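Local coordinates for protein putative Zn-dependent exopeptidase (Bacteroides vulgatus ATCC 8482, PDB 3GUX) that probably trims amino acids from the N termini of peptides as a zinc-dependent aminopeptidase of peptidase family M28, at residues G216-T221 / D252-V257; K232-G237 / F242-G247. One frame throughout, in Å; residues are numbered along the deposited sequence. Where two conformers were deposited one is given.

From the N terminus, the chain reaches 216-221, just after strand 212-214, and passes through helix 223-236, whose last turn lies in 232-236. Four residues after G237 it returns as 242-247, closing the short loop of interaction 2; it then runs on to 252-257 at the start of helix 253-260, where interaction 1 closes the longer loop, with 30 residues between its segments. Interaction 2 is thus nested inside interaction 1. Their centres lie about 18 Å apart and their nearest atoms about 5 Å apart, without touching. Interaction 1 joins two short helices beside the sheet edge formed by strand 265-269, whereas interaction 2 ties a helix end to strand 242-244.

Interaction 1 of 2, residues G216-T221 / D252-V257; sequences GYSART and DDHIYV
Y217 reaches for H254 and I255 with its CG anti to the backbone N (chi1 -171°), while H254 holds its CG between its own backbone N and carbonyl carbon (chi1 68°), which brings the two rings within touch. They form an offset edge-to-face pair: the edge of the tyrosine is turned to the face of the imidazole, centroids 5.6 Å apart and planes at 89°. I255 takes one face of the tyrosine, its CG1 standing 3.9 Å from the centroid of the Y217 ring as a CH-pi contact. T221 CG2 lies against the opposite face near the rim, so the phenol is sandwiched between aliphatic groups. Beside the rings, S218 OG comes within 3.2 Å of H254 CD2. Polar atoms are satisfied from outside the two segments: Y217 OH by N258 OD1, S218 OG by the backbone N-H of D267, H254 NE2 by E215 OE1. E215 OE1 also takes S218 N, and OE2 takes Y217 N, so one carboxylate grips the imidazole and the backbone at 217-218. D252, whose CA lies at the edge of the H254 ring, has its carboxylate close to those of E161, D203 and D267. The contact therefore packs helices 218-221 and 253-260 beside this acidic cluster and strand 265-269, at the edge of the central mixed sheet in the phosphorylase/hydrolase-like fold of M28 peptidases.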
ATOM      1  N   GLY A 216       9.592   9.618  -9.664  1.00 13.72           N
ATOM      2  CA  GLY A 216      11.008   9.523 -10.037  1.00 14.66           C
ATOM      3  C   GLY A 216      11.753   8.241  -9.715  1.00 14.23           C
ATOM      4  O   GLY A 216      12.382   7.659 -10.603  1.00 12.61           O
ATOM      5  N   TYR A 217      11.734   7.821  -8.448  1.00 12.12           N
ATOM      6  CA  TYR A 217      12.438   6.595  -8.044  1.00 12.45           C
ATOM      7  C   TYR A 217      11.819   5.367  -8.730  1.00 13.71           C
ATOM      8  O   TYR A 217      12.553   4.536  -9.317  1.00 12.40           O
ATOM      9  CB  TYR A 217      12.497   6.447  -6.523  1.00 11.46           C
ATOM     10  CG  TYR A 217      13.389   5.323  -6.071  1.00  9.37           C
ATOM     11  CD1 TYR A 217      14.744   5.533  -5.829  1.00  7.49           C
ATOM     12  CD2 TYR A 217      12.880   4.043  -5.891  1.00 11.37           C
ATOM     13  CE1 TYR A 217      15.581   4.468  -5.437  1.00 12.38           C
ATOM     14  CE2 TYR A 217      13.678   2.989  -5.498  1.00 11.24           C
ATOM     15  CZ  TYR A 217      15.019   3.205  -5.250  1.00 14.16           C
ATOM     16  OH  TYR A 217      15.772   2.125  -4.869  1.00 12.88           O
ATOM     17  N   SER A 218      10.491   5.282  -8.705  1.00 12.52           N
ATOM     18  CA  SER A 218       9.773   4.200  -9.379  1.00 13.10           C
ATOM     19  C   SER A 218      10.153   4.102 -10.882  1.00 13.52           C
ATOM     20  O   SER A 218      10.337   3.011 -11.395  1.00 14.44           O
ATOM     21  CB  SER A 218       8.250   4.369  -9.249  1.00 11.06           C
ATOM     22  OG  SER A 218       7.786   4.414  -7.872  1.00 14.94           O
ATOM     23  N   ALA A 219      10.302   5.257 -11.538  1.00 13.31           N
ATOM     24  CA  ALA A 219      10.610   5.363 -12.958  1.00 13.04           C
ATOM     25  C   ALA A 219      12.039   4.987 -13.312  1.00 11.42           C
ATOM     26  O   ALA A 219      12.354   4.862 -14.492  1.00  9.64           O
ATOM     27  CB  ALA A 219      10.315   6.776 -13.432  1.00 14.47           C
ATOM     28  N   ARG A 220      12.950   4.882 -12.339  1.00 11.18           N
ATOM     29  CA  ARG A 220      14.296   4.381 -12.654  1.00 12.47           C
ATOM     30  C   ARG A 220      14.560   2.983 -12.076  1.00 10.83           C
ATOM     31  O   ARG A 220      15.509   2.343 -12.455  1.00 14.24           O
ATOM     32  CB  ARG A 220      15.377   5.378 -12.246  1.00 14.57           C
ATOM     33  CG  ARG A 220      15.601   5.568 -10.816  1.00 17.10           C
ATOM     34  CD  ARG A 220      16.770   6.524 -10.640  1.00 16.02           C
ATOM     35  NE  ARG A 220      17.025   6.685  -9.213  1.00 25.76           N
ATOM     36  CZ  ARG A 220      17.835   5.918  -8.482  1.00 25.66           C
ATOM     37  NH1 ARG A 220      18.527   4.908  -9.010  1.00 25.91           N
ATOM     38  NH2 ARG A 220      17.964   6.169  -7.189  1.00 33.49           N
ATOM     39  N   THR A 221      13.722   2.524 -11.167  1.00 12.62           N
ATOM     40  CA  THR A 221      13.854   1.215 -10.548  1.00 12.63           C
ATOM     41  C   THR A 221      12.753   0.221 -10.937  1.00  8.34           C
ATOM     42  O   THR A 221      12.955  -1.030 -10.811  1.00  7.00           O
ATOM     43  CB  THR A 221      13.808   1.381  -9.007  1.00 11.55           C
ATOM     44  OG1 THR A 221      12.697   2.218  -8.670  1.00  8.62           O
ATOM     45  CG2 THR A 221      15.095   2.015  -8.500  1.00 19.80           C
ATOM     46  N   ASP A 252       9.999   7.580   0.017  1.00 18.47           N
ATOM     47  CA  ASP A 252       8.797   6.852   0.446  1.00 14.70           C
ATOM     48  C   ASP A 252       9.164   5.383   0.679  1.00 11.48           C
ATOM     49  O   ASP A 252      10.256   4.966   0.343  1.00 15.46           O
ATOM     50  CB  ASP A 252       7.685   7.024  -0.610  1.00 14.04           C
ATOM     51  CG  ASP A 252       6.281   7.058  -0.012  1.00 14.94           C
ATOM     52  OD1 ASP A 252       6.132   6.628   1.154  1.00 12.34           O
ATOM     53  OD2 ASP A 252       5.317   7.474  -0.720  1.00 16.89           O
ATOM     54  N   ASP A 253       8.235   4.592   1.184  1.00 11.63           N
ATOM     55  CA  ASP A 253       8.518   3.213   1.572  1.00 13.13           C
ATOM     56  C   ASP A 253       9.064   2.333   0.433  1.00 14.55           C
ATOM     57  O   ASP A 253       9.847   1.406   0.684  1.00 13.33           O
ATOM     58  CB  ASP A 253       7.249   2.581   2.173  1.00 13.67           C
ATOM     59  CG  ASP A 253       6.833   3.196   3.531  1.00 18.85           C
ATOM     60  OD1 ASP A 253       7.694   3.359   4.422  1.00 18.37           O
ATOM     61  OD2 ASP A 253       5.613   3.454   3.727  1.00 21.64           O
ATOM     62  N   HIS A 254       8.654   2.631  -0.805  1.00 11.47           N
ATOM     63  CA  HIS A 254       9.071   1.859  -1.973  1.00 12.95           C
ATOM     64  C   HIS A 254      10.587   1.895  -2.189  1.00 15.49           C
ATOM     65  O   HIS A 254      11.127   0.941  -2.727  1.00 17.62           O
ATOM     66  CB  HIS A 254       8.329   2.330  -3.216  1.00 11.28           C
ATOM     67  CG  HIS A 254       8.695   3.700  -3.677  1.00 10.46           C
ATOM     68  ND1 HIS A 254       8.671   4.803  -2.852  1.00 12.74           N
ATOM     69  CD2 HIS A 254       9.026   4.156  -4.901  1.00  7.75           C
ATOM     70  CE1 HIS A 254       9.014   5.875  -3.545  1.00 13.11           C
ATOM     71  NE2 HIS A 254       9.226   5.508  -4.795  1.00 15.79           N
ATOM     72  N   ILE A 255      11.252   2.985  -1.784  1.00 15.34           N
ATOM     73  CA  ILE A 255      12.706   3.080  -1.871  1.00 16.75           C
ATOM     74  C   ILE A 255      13.343   1.975  -1.062  1.00 12.99           C
ATOM     75  O   ILE A 255      14.252   1.314  -1.539  1.00 14.67           O
ATOM     76  CB  ILE A 255      13.249   4.447  -1.377  1.00 20.63           C
ATOM     77  CG1 ILE A 255      12.805   5.569  -2.326  1.00 23.29           C
ATOM     78  CG2 ILE A 255      14.787   4.421  -1.260  1.00 20.02           C
ATOM     79  CD1 ILE A 255      13.495   6.908  -2.052  1.00 25.38           C
ATOM     80  N   TYR A 256      12.862   1.766   0.160  1.00 14.39           N
ATOM     81  CA  TYR A 256      13.443   0.727   1.032  1.00 14.07           C
ATOM     82  C   TYR A 256      13.056  -0.683   0.562  1.00 14.98           C
ATOM     83  O   TYR A 256      13.953  -1.497   0.296  1.00 14.72           O
ATOM     84  CB  TYR A 256      13.132   1.045   2.486  1.00 14.62           C
ATOM     85  CG  TYR A 256      13.762   2.381   2.806  1.00 12.47           C
ATOM     86  CD1 TYR A 256      15.140   2.509   2.902  1.00 18.38           C
ATOM     87  CD2 TYR A 256      13.000   3.523   2.905  1.00 12.69           C
ATOM     88  CE1 TYR A 256      15.731   3.741   3.156  1.00 13.56           C
ATOM     89  CE2 TYR A 256      13.579   4.752   3.141  1.00 12.50           C
ATOM     90  CZ  TYR A 256      14.929   4.861   3.289  1.00 12.52           C
ATOM     91  OH  TYR A 256      15.504   6.098   3.537  1.00 15.87           O
ATOM     92  N   VAL A 257      11.757  -0.954   0.380  1.00 15.18           N
ATOM     93  CA  VAL A 257      11.294  -2.244  -0.212  1.00 15.60           C
ATOM     94  C   VAL A 257      12.230  -2.714  -1.306  1.00 15.70           C
ATOM     95  O   VAL A 257      12.748  -3.851  -1.284  1.00 15.31           O
ATOM     96  CB  VAL A 257       9.839  -2.128  -0.785  1.00 17.18           C
ATOM     97  CG1 VAL A 257       9.603  -3.146  -1.843  1.00 14.59           C
ATOM     98  CG2 VAL A 257       8.804  -2.245   0.334  1.00 13.95           C
TER

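Interaction 2 of 2, residues K232-G237 / F242-G247; sequences KAHELG and FVKEDG
H234 and F242 share the one hydrogen bond that spans this contact, from the imidazole NE2 to the backbone O of F242, 2.7 Å long with an N-H...O angle of 150°. The carbonyl oxygen sits at the ring edge almost in the imidazole plane, while the donor is tilted modestly from the carbonyl plane. The histidine CG lies anti to its carbonyl carbon (chi1 -80°), which swings the ring off the helix flank and over to the strand. The second kind of contact is CH-pi: K244, its chain extended beyond CG, lays CE over one face of the same ring, 4.0 Å from the centroid of the H234 imidazole and toward its rim. K244 is also the centre of an inverse gamma turn, and the chain turns a corner at E245. Apolar contact completes the set. A233 CB presses on the F242 ring close to its attachment, 3.3 Å from F242 CD1 and 3.4 Å from F242 CG. That methyl also meets T305 of helix 296-311, and the phenyl ring goes on to W230, edge-to-face, and to F212. Replacing F242 by an alanine keeps the carbonyl that H234 uses but is likely to open a gap beside A233 and leave W230 and F212 without their aromatic partner. As the donor, NE2 must carry a proton; the charge of the ring is not seen, though K244 NZ, 4.7 Å from H234 ND1, would probably disfavour a second positive charge. The chemistry is thus divided: a polar bond on the solvent-exposed side of a contact whose buried side, A233 and F242, is apolar.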
ATOM      1  N   LYS A 232      -2.902   0.180 -17.791  1.00 15.12           N
ATOM      2  CA  LYS A 232      -4.197  -0.386 -17.416  1.00 12.66           C
ATOM      3  C   LYS A 232      -5.192   0.687 -17.028  1.00  9.30           C
ATOM      4  O   LYS A 232      -6.360   0.615 -17.396  1.00 10.54           O
ATOM      5  CB  LYS A 232      -4.042  -1.401 -16.283  1.00 13.54           C
ATOM      6  CG  LYS A 232      -5.368  -2.103 -15.872  1.00 14.52           C
ATOM      7  CD  LYS A 232      -5.986  -2.950 -16.948  1.00 13.90           C
ATOM      8  CE  LYS A 232      -5.213  -4.215 -17.243  1.00 15.25           C
ATOM      9  NZ  LYS A 232      -6.001  -5.007 -18.244  1.00 11.86           N
ATOM     10  N   ALA A 233      -4.725   1.687 -16.313  1.00 10.80           N
ATOM     11  CA  ALA A 233      -5.562   2.780 -15.872  1.00 12.92           C
ATOM     12  C   ALA A 233      -6.213   3.465 -17.083  1.00 10.87           C
ATOM     13  O   ALA A 233      -7.426   3.725 -17.096  1.00 11.93           O
ATOM     14  CB  ALA A 233      -4.747   3.750 -15.067  1.00  6.08           C
ATOM     15  N   HIS A 234      -5.405   3.728 -18.097  1.00 12.31           N
ATOM     16  CA  HIS A 234      -5.908   4.359 -19.336  1.00 12.78           C
ATOM     17  C   HIS A 234      -6.916   3.495 -20.066  1.00 13.51           C
ATOM     18  O   HIS A 234      -7.978   3.990 -20.411  1.00 12.65           O
ATOM     19  CB  HIS A 234      -4.772   4.807 -20.229  1.00 12.41           C
ATOM     20  CG  HIS A 234      -4.181   6.109 -19.794  1.00 16.19           C
ATOM     21  ND1 HIS A 234      -4.306   7.267 -20.530  1.00 10.93           N
ATOM     22  CD2 HIS A 234      -3.512   6.449 -18.666  1.00 11.59           C
ATOM     23  CE1 HIS A 234      -3.711   8.258 -19.891  1.00 20.35           C
ATOM     24  NE2 HIS A 234      -3.230   7.790 -18.750  1.00 18.66           N
ATOM     25  N   GLU A 235      -6.600   2.215 -20.223  0.50 13.08           N
ATOM     26  CA  GLU A 235      -7.503   1.247 -20.823  0.50 14.39           C
ATOM     27  C   GLU A 235      -8.860   1.136 -20.116  0.50 14.85           C
ATOM     28  O   GLU A 235      -9.879   0.904 -20.767  0.50 14.48           O
ATOM     29  CB  GLU A 235      -6.825  -0.118 -20.834  0.50 15.27           C
ATOM     30  CG  GLU A 235      -5.672  -0.198 -21.808  0.50 14.07           C
ATOM     31  CD  GLU A 235      -4.879  -1.473 -21.671  0.50  9.17           C
ATOM     32  OE1 GLU A 235      -4.957  -2.132 -20.614  0.50  9.70           O
ATOM     33  OE2 GLU A 235      -4.172  -1.807 -22.620  0.50  2.63           O
ATOM     34  N   LEU A 236      -8.863   1.307 -18.798  1.00 13.14           N
ATOM     35  CA  LEU A 236     -10.088   1.247 -17.977  1.00 14.31           C
ATOM     36  C   LEU A 236     -10.846   2.576 -17.969  1.00 12.85           C
ATOM     37  O   LEU A 236     -11.969   2.629 -17.484  1.00 16.80           O
ATOM     38  CB  LEU A 236      -9.787   0.886 -16.523  1.00 15.57           C
ATOM     39  CG  LEU A 236      -9.200  -0.477 -16.164  1.00 19.37           C
ATOM     40  CD1 LEU A 236      -8.718  -0.459 -14.675  1.00 15.61           C
ATOM     41  CD2 LEU A 236     -10.227  -1.590 -16.472  1.00 15.98           C
ATOM     42  N   GLY A 237     -10.253   3.642 -18.498  1.00 12.87           N
ATOM     43  CA  GLY A 237     -10.888   4.963 -18.524  1.00 11.35           C
ATOM     44  C   GLY A 237     -10.489   5.903 -17.390  1.00 10.35           C
ATOM     45  O   GLY A 237     -11.113   6.933 -17.199  1.00 10.20           O
ATOM     46  N   PHE A 242      -4.100   8.887 -13.920  1.00 13.59           N
ATOM     47  CA  PHE A 242      -2.760   8.332 -14.119  1.00 14.05           C
ATOM     48  C   PHE A 242      -2.071   9.000 -15.297  1.00 12.98           C
ATOM     49  O   PHE A 242      -2.150   8.515 -16.436  1.00 11.22           O
ATOM     50  CB  PHE A 242      -2.847   6.819 -14.302  1.00 15.61           C
ATOM     51  CG  PHE A 242      -3.239   6.089 -13.052  1.00 16.12           C
ATOM     52  CD1 PHE A 242      -4.559   6.016 -12.657  1.00 15.41           C
ATOM     53  CD2 PHE A 242      -2.274   5.502 -12.245  1.00 16.00           C
ATOM     54  CE1 PHE A 242      -4.903   5.365 -11.487  1.00 14.06           C
ATOM     55  CE2 PHE A 242      -2.615   4.841 -11.084  1.00 18.13           C
ATOM     56  CZ  PHE A 242      -3.935   4.776 -10.707  1.00 11.96           C
ATOM     57  N   VAL A 243      -1.395  10.112 -14.995  1.00 12.13           N
ATOM     58  CA  VAL A 243      -0.694  10.929 -15.984  1.00 14.94           C
ATOM     59  C   VAL A 243       0.643  10.285 -16.345  1.00 14.92           C
ATOM     60  O   VAL A 243       1.528  10.150 -15.473  1.00 12.99           O
ATOM     61  CB  VAL A 243      -0.455  12.379 -15.475  1.00 16.22           C
ATOM     62  CG1 VAL A 243       0.273  13.205 -16.528  1.00 16.41           C
ATOM     63  CG2 VAL A 243      -1.773  13.041 -15.106  1.00 17.22           C
ATOM     64  N   LYS A 244       0.807   9.906 -17.619  1.00 12.33           N
ATOM     65  CA  LYS A 244       2.029   9.250 -18.063  1.00 13.87           C
ATOM     66  C   LYS A 244       3.089  10.291 -18.325  1.00 14.90           C
ATOM     67  O   LYS A 244       3.480  10.514 -19.472  1.00 16.09           O
ATOM     68  CB  LYS A 244       1.795   8.443 -19.325  1.00 13.45           C
ATOM     69  CG  LYS A 244       0.771   7.363 -19.218  1.00 19.65           C
ATOM     70  CD  LYS A 244       0.723   6.621 -20.501  1.00 16.77           C
ATOM     71  CE  LYS A 244      -0.275   5.526 -20.475  1.00 14.84           C
ATOM     72  NZ  LYS A 244      -0.437   4.988 -21.859  1.00 17.99           N
ATOM     73  N   GLU A 245       3.549  10.945 -17.275  1.00 16.13           N
ATOM     74  CA  GLU A 245       4.574  11.979 -17.365  1.00 17.83           C
ATOM     75  C   GLU A 245       5.412  11.877 -16.117  1.00 19.92           C
ATOM     76  O   GLU A 245       4.897  11.492 -15.064  1.00 20.74           O
ATOM     77  CB  GLU A 245       3.959  13.382 -17.468  1.00 18.47           C
ATOM     78  CG  GLU A 245       3.056  13.603 -18.716  1.00 22.60           C
ATOM     79  CD  GLU A 245       2.423  14.990 -18.799  1.00 25.03           C
ATOM     80  OE1 GLU A 245       2.819  15.892 -18.028  1.00 32.38           O
ATOM     81  OE2 GLU A 245       1.512  15.168 -19.643  1.00 39.06           O
ATOM     82  N   ASP A 246       6.694  12.216 -16.223  1.00 20.87           N
ATOM     83  CA  ASP A 246       7.585  12.196 -15.070  1.00 21.70           C
ATOM     84  C   ASP A 246       7.127  13.273 -14.106  1.00 23.18           C
ATOM     85  O   ASP A 246       6.968  14.415 -14.493  1.00 25.14           O
ATOM     86  CB  ASP A 246       9.044  12.452 -15.477  1.00 23.22           C
ATOM     87  CG  ASP A 246       9.628  11.339 -16.363  1.00 25.84           C
ATOM     88  OD1 ASP A 246       9.148  10.188 -16.292  1.00 28.13           O
ATOM     89  OD2 ASP A 246      10.580  11.613 -17.130  1.00 37.00           O
ATOM     90  N   GLY A 247       6.874  12.897 -12.863  1.00 23.54           N
ATOM     91  CA  GLY A 247       6.450  13.838 -11.853  1.00 26.06           C
ATOM     92  C   GLY A 247       7.657  14.147 -10.991  1.00 28.28           C
ATOM     93  O   GLY A 247       8.754  14.391 -11.509  1.00 30.76           O
TER